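Putative phosphatase (Clostridium difficile, PDB 3SD7) is a haloacid dehalogenase-like hydrolase that probably acts as a phosphatase, although its substrate is not established. Local coordinates at residues E65-F70 with E81-E86. Numbering follows the deposited sequence. Where two conformers were deposited one is given.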
ATOM      1  N   GLU A  65      20.166  -0.474  -4.139  1.00 50.03           N
ATOM      2  CA  GLU A  65      19.847   0.942  -4.397  1.00 49.73           C
ATOM      3  C   GLU A  65      19.354   1.170  -5.836  1.00 46.90           C
ATOM      4  O   GLU A  65      18.480   2.004  -6.064  1.00 46.78           O
ATOM      5  CB  GLU A  65      21.054   1.852  -4.087  1.00 53.05           C
ATOM      6  CG  GLU A  65      22.235   1.710  -5.041  1.00 61.71           C
ATOM      7  CD  GLU A  65      23.471   2.527  -4.620  1.00 69.12           C
ATOM      8  OE1 GLU A  65      23.398   3.258  -3.606  1.00 75.00           O
ATOM      9  OE2 GLU A  65      24.511   2.439  -5.310  1.00 73.45           O
ATOM     10  N   ASN A  66      19.897   0.402  -6.778  0.70 47.01           N
ATOM     11  CA  ASN A  66      19.543   0.519  -8.193  0.70 45.60           C
ATOM     12  C   ASN A  66      18.235  -0.204  -8.561  0.70 42.69           C
ATOM     13  O   ASN A  66      17.781  -0.145  -9.709  0.70 41.25           O
ATOM     14  CB  ASN A  66      20.702   0.004  -9.061  0.70 48.51           C
ATOM     15  CG  ASN A  66      21.998   0.787  -8.842  0.70 50.63           C
ATOM     16  OD1 ASN A  66      23.093   0.233  -8.949  0.70 53.80           O
ATOM     17  ND2 ASN A  66      21.873   2.069  -8.515  0.70 49.92           N
ATOM     18  N   LEU A  67      17.648  -0.904  -7.592  1.00 39.47           N
ATOM     19  CA  LEU A  67      16.374  -1.619  -7.804  1.00 36.50           C
ATOM     20  C   LEU A  67      15.195  -0.885  -7.185  1.00 33.23           C
ATOM     21  O   LEU A  67      14.044  -1.276  -7.381  1.00 30.66           O
ATOM     22  CB  LEU A  67      16.469  -3.030  -7.219  1.00 36.56           C
ATOM     23  CG  LEU A  67      17.644  -3.858  -7.755  1.00 37.43           C
ATOM     24  CD1 LEU A  67      17.688  -5.217  -7.055  1.00 39.57           C
ATOM     25  CD2 LEU A  67      17.557  -4.034  -9.269  1.00 37.55           C
ATOM     26  N   ASP A  68      15.471   0.183  -6.442  1.00 31.98           N
ATOM     27  CA  ASP A  68      14.411   0.966  -5.822  1.00 30.91           C
ATOM     28  C   ASP A  68      13.387   1.465  -6.851  1.00 29.05           C
ATOM     29  O   ASP A  68      12.200   1.554  -6.564  1.00 27.31           O
ATOM     30  CB  ASP A  68      14.985   2.174  -5.083  1.00 32.60           C
ATOM     31  CG  ASP A  68      15.770   1.801  -3.806  1.00 38.18           C
ATOM     32  OD1 ASP A  68      15.714   0.648  -3.340  1.00 41.48           O
ATOM     33  OD2 ASP A  68      16.430   2.707  -3.256  1.00 42.10           O
ATOM     34  N   GLN A  69      13.868   1.795  -8.044  1.00 28.43           N
ATOM     35  CA  GLN A  69      13.003   2.298  -9.114  1.00 27.96           C
ATOM     36  C   GLN A  69      12.007   1.274  -9.642  1.00 28.20           C
ATOM     37  O   GLN A  69      11.121   1.617 -10.430  1.00 30.07           O
ATOM     38  CB  GLN A  69      13.841   2.832 -10.276  1.00 29.59           C
ATOM     39  CG  GLN A  69      14.659   1.806 -10.991  1.00 31.71           C
ATOM     40  CD  GLN A  69      15.554   2.406 -12.053  1.00 35.06           C
ATOM     41  OE1 GLN A  69      15.286   3.491 -12.571  1.00 36.05           O
ATOM     42  NE2 GLN A  69      16.624   1.697 -12.387  1.00 38.96           N
ATOM     43  N   PHE A  70      12.134   0.019  -9.204  1.00 29.15           N
ATOM     44  CA  PHE A  70      11.230  -1.036  -9.654  1.00 29.24           C
ATOM     45  C   PHE A  70      10.116  -1.332  -8.632  1.00 30.17           C
ATOM     46  O   PHE A  70       9.328  -2.271  -8.804  1.00 31.42           O
ATOM     47  CB  PHE A  70      12.012  -2.293 -10.033  1.00 31.42           C
ATOM     48  CG  PHE A  70      13.124  -2.042 -11.033  1.00 32.73           C
ATOM     49  CD1 PHE A  70      12.860  -1.386 -12.236  1.00 33.26           C
ATOM     50  CD2 PHE A  70      14.419  -2.465 -10.780  1.00 34.49           C
ATOM     51  CE1 PHE A  70      13.859  -1.150 -13.160  1.00 35.02           C
ATOM     52  CE2 PHE A  70      15.440  -2.234 -11.705  1.00 36.19           C
ATOM     53  CZ  PHE A  70      15.153  -1.571 -12.901  1.00 37.10           C
ATOM     54  N   GLU A  81      10.864  -4.464 -20.140  1.00 55.19           N
ATOM     55  CA  GLU A  81      11.303  -3.154 -20.642  1.00 54.59           C
ATOM     56  C   GLU A  81      12.703  -2.718 -20.189  1.00 53.23           C
ATOM     57  O   GLU A  81      13.408  -2.041 -20.941  1.00 55.41           O
ATOM     58  CB  GLU A  81      10.294  -2.046 -20.310  1.00 53.51           C
ATOM     59  CG  GLU A  81       8.871  -2.298 -20.806  1.00 55.08           C
ATOM     60  CD  GLU A  81       8.015  -1.015 -20.861  1.00 56.88           C
ATOM     61  OE1 GLU A  81       6.922  -1.015 -20.270  1.00 53.49           O
ATOM     62  OE2 GLU A  81       8.436  -0.006 -21.490  1.00 55.89           O
ATOM     63  N   TYR A  82      13.104  -3.073 -18.971  1.00 50.67           N
ATOM     64  CA  TYR A  82      14.413  -2.663 -18.468  1.00 48.90           C
ATOM     65  C   TYR A  82      15.474  -3.711 -18.756  1.00 51.96           C
ATOM     66  O   TYR A  82      16.522  -3.395 -19.311  1.00 52.68           O
ATOM     67  CB  TYR A  82      14.368  -2.384 -16.967  1.00 46.26           C
ATOM     68  CG  TYR A  82      15.596  -1.670 -16.455  1.00 44.95           C
ATOM     69  CD1 TYR A  82      15.602  -0.282 -16.303  1.00 45.80           C
ATOM     70  CD2 TYR A  82      16.757  -2.369 -16.148  1.00 48.82           C
ATOM     71  CE1 TYR A  82      16.728   0.388 -15.845  1.00 45.22           C
ATOM     72  CE2 TYR A  82      17.897  -1.710 -15.697  1.00 50.28           C
ATOM     73  CZ  TYR A  82      17.877  -0.328 -15.550  1.00 48.31           C
ATOM     74  OH  TYR A  82      18.995   0.317 -15.089  1.00 46.61           O
ATOM     75  N   TYR A  83      15.209  -4.955 -18.372  1.00 52.60           N
ATOM     76  CA  TYR A  83      16.190  -6.032 -18.574  1.00 55.70           C
ATOM     77  C   TYR A  83      16.056  -6.758 -19.919  1.00 59.45           C
ATOM     78  O   TYR A  83      16.900  -7.583 -20.264  1.00 61.50           O
ATOM     79  CB  TYR A  83      16.185  -6.994 -17.379  1.00 54.40           C
ATOM     80  CG  TYR A  83      16.648  -6.303 -16.115  1.00 51.69           C
ATOM     81  CD1 TYR A  83      18.003  -6.079 -15.880  1.00 50.70           C
ATOM     82  CD2 TYR A  83      15.730  -5.832 -15.170  1.00 45.52           C
ATOM     83  CE1 TYR A  83      18.437  -5.429 -14.733  1.00 50.50           C
ATOM     84  CE2 TYR A  83      16.154  -5.186 -14.026  1.00 44.41           C
ATOM     85  CZ  TYR A  83      17.501  -4.979 -13.809  1.00 43.82           C
ATOM     86  OH  TYR A  83      17.913  -4.318 -12.668  1.00 44.10           O
ATOM     87  N   LYS A  84      15.004  -6.437 -20.673  1.00 60.85           N
ATOM     88  CA  LYS A  84      14.788  -6.992 -22.020  1.00 65.39           C
ATOM     89  C   LYS A  84      14.791  -8.522 -22.091  1.00 67.66           C
ATOM     90  O   LYS A  84      15.326  -9.124 -23.028  1.00 71.20           O
ATOM     91  CB  LYS A  84      15.782  -6.361 -22.990  1.00 67.64           C
ATOM     92  CG  LYS A  84      15.614  -4.859 -23.007  1.00 67.71           C
ATOM     93  CD  LYS A  84      16.693  -4.147 -23.763  1.00 73.24           C
ATOM     94  CE  LYS A  84      16.537  -2.645 -23.564  1.00 73.21           C
ATOM     95  NZ  LYS A  84      16.594  -2.275 -22.119  1.00 70.32           N
ATOM     96  N   PHE A  85      14.170  -9.129 -21.088  1.00 67.31           N
ATOM     97  CA  PHE A  85      13.999 -10.574 -21.014  1.00 69.66           C
ATOM     98  C   PHE A  85      12.837 -10.956 -21.921  1.00 72.98           C
ATOM     99  O   PHE A  85      11.818 -10.249 -21.961  1.00 71.14           O
ATOM    100  CB  PHE A  85      13.663 -10.987 -19.576  1.00 66.60           C
ATOM    101  CG  PHE A  85      14.838 -10.973 -18.624  1.00 63.81           C
ATOM    102  CD1 PHE A  85      16.070 -10.438 -18.985  1.00 64.38           C
ATOM    103  CD2 PHE A  85      14.668 -11.401 -17.321  1.00 60.53           C
ATOM    104  CE1 PHE A  85      17.125 -10.419 -18.082  1.00 63.10           C
ATOM    105  CE2 PHE A  85      15.712 -11.369 -16.420  1.00 59.72           C
ATOM    106  CZ  PHE A  85      16.941 -10.876 -16.801  1.00 61.42           C
ATOM    107  N   GLU A  86      12.985 -12.065 -22.646  0.50 77.13           N
ATOM    108  CA  GLU A  86      11.933 -12.554 -23.532  0.50 80.39           C
ATOM    109  C   GLU A  86      10.742 -12.986 -22.683  0.50 79.78           C
ATOM    110  O   GLU A  86      10.900 -13.289 -21.498  0.50 78.20           O
ATOM    111  CB  GLU A  86      12.438 -13.741 -24.356  0.50 84.71           C
ATOM    112  CG  GLU A  86      12.785 -14.942 -23.500  0.50 85.50           C
ATOM    113  CD  GLU A  86      13.273 -16.138 -24.285  0.50 89.18           C
ATOM    114  OE1 GLU A  86      13.589 -17.158 -23.642  0.50 89.77           O
ATOM    115  OE2 GLU A  86      13.341 -16.065 -25.531  0.50 91.88           O
TER
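An aromatic cluster of F70, Y82 and Y83 joins the short 3-10 segment at 68-70 to the tyrosine pair where helix 75-82 gives way to the following loop. The F70 ring meets Y82 in a T-shaped, edge-to-face pair: its CZ stands over the centre of the tyrosine ring, 3.6 Å from Y82 CG. The two ring planes are turned 75° from each other. With CG anti to the backbone N (chi1 -167°), the Y82 side chain is directed at F70. Y83 meets the same phenylalanine at a slant, bringing its CE2 to 3.8 Å from F70 CE2, while its hydroxyl OH comes to 3.4 Å from both F70 CE2 and L67 CD2. That hydroxyl is also hydrogen-bonded to E62, which satisfies it and helps hold the phenol end beside L67 and F70. Within the helical cap inserted into the HAD-type Rossmann-like fold, helix 44-57 packs against two members of the cluster, I51 touching F70 and L55 touching Y83. Toward solvent, the Q69 chain runs across F70, with CG over the centre of the ring, and its amide NE2 reaches 3.7 Å from Y82 CE1. Beyond the tyrosines, K84 leaves helical geometry with positive phi, and its NZ curls back to bond Y82 O at 3.0 Å, approaching from above the carbonyl plane.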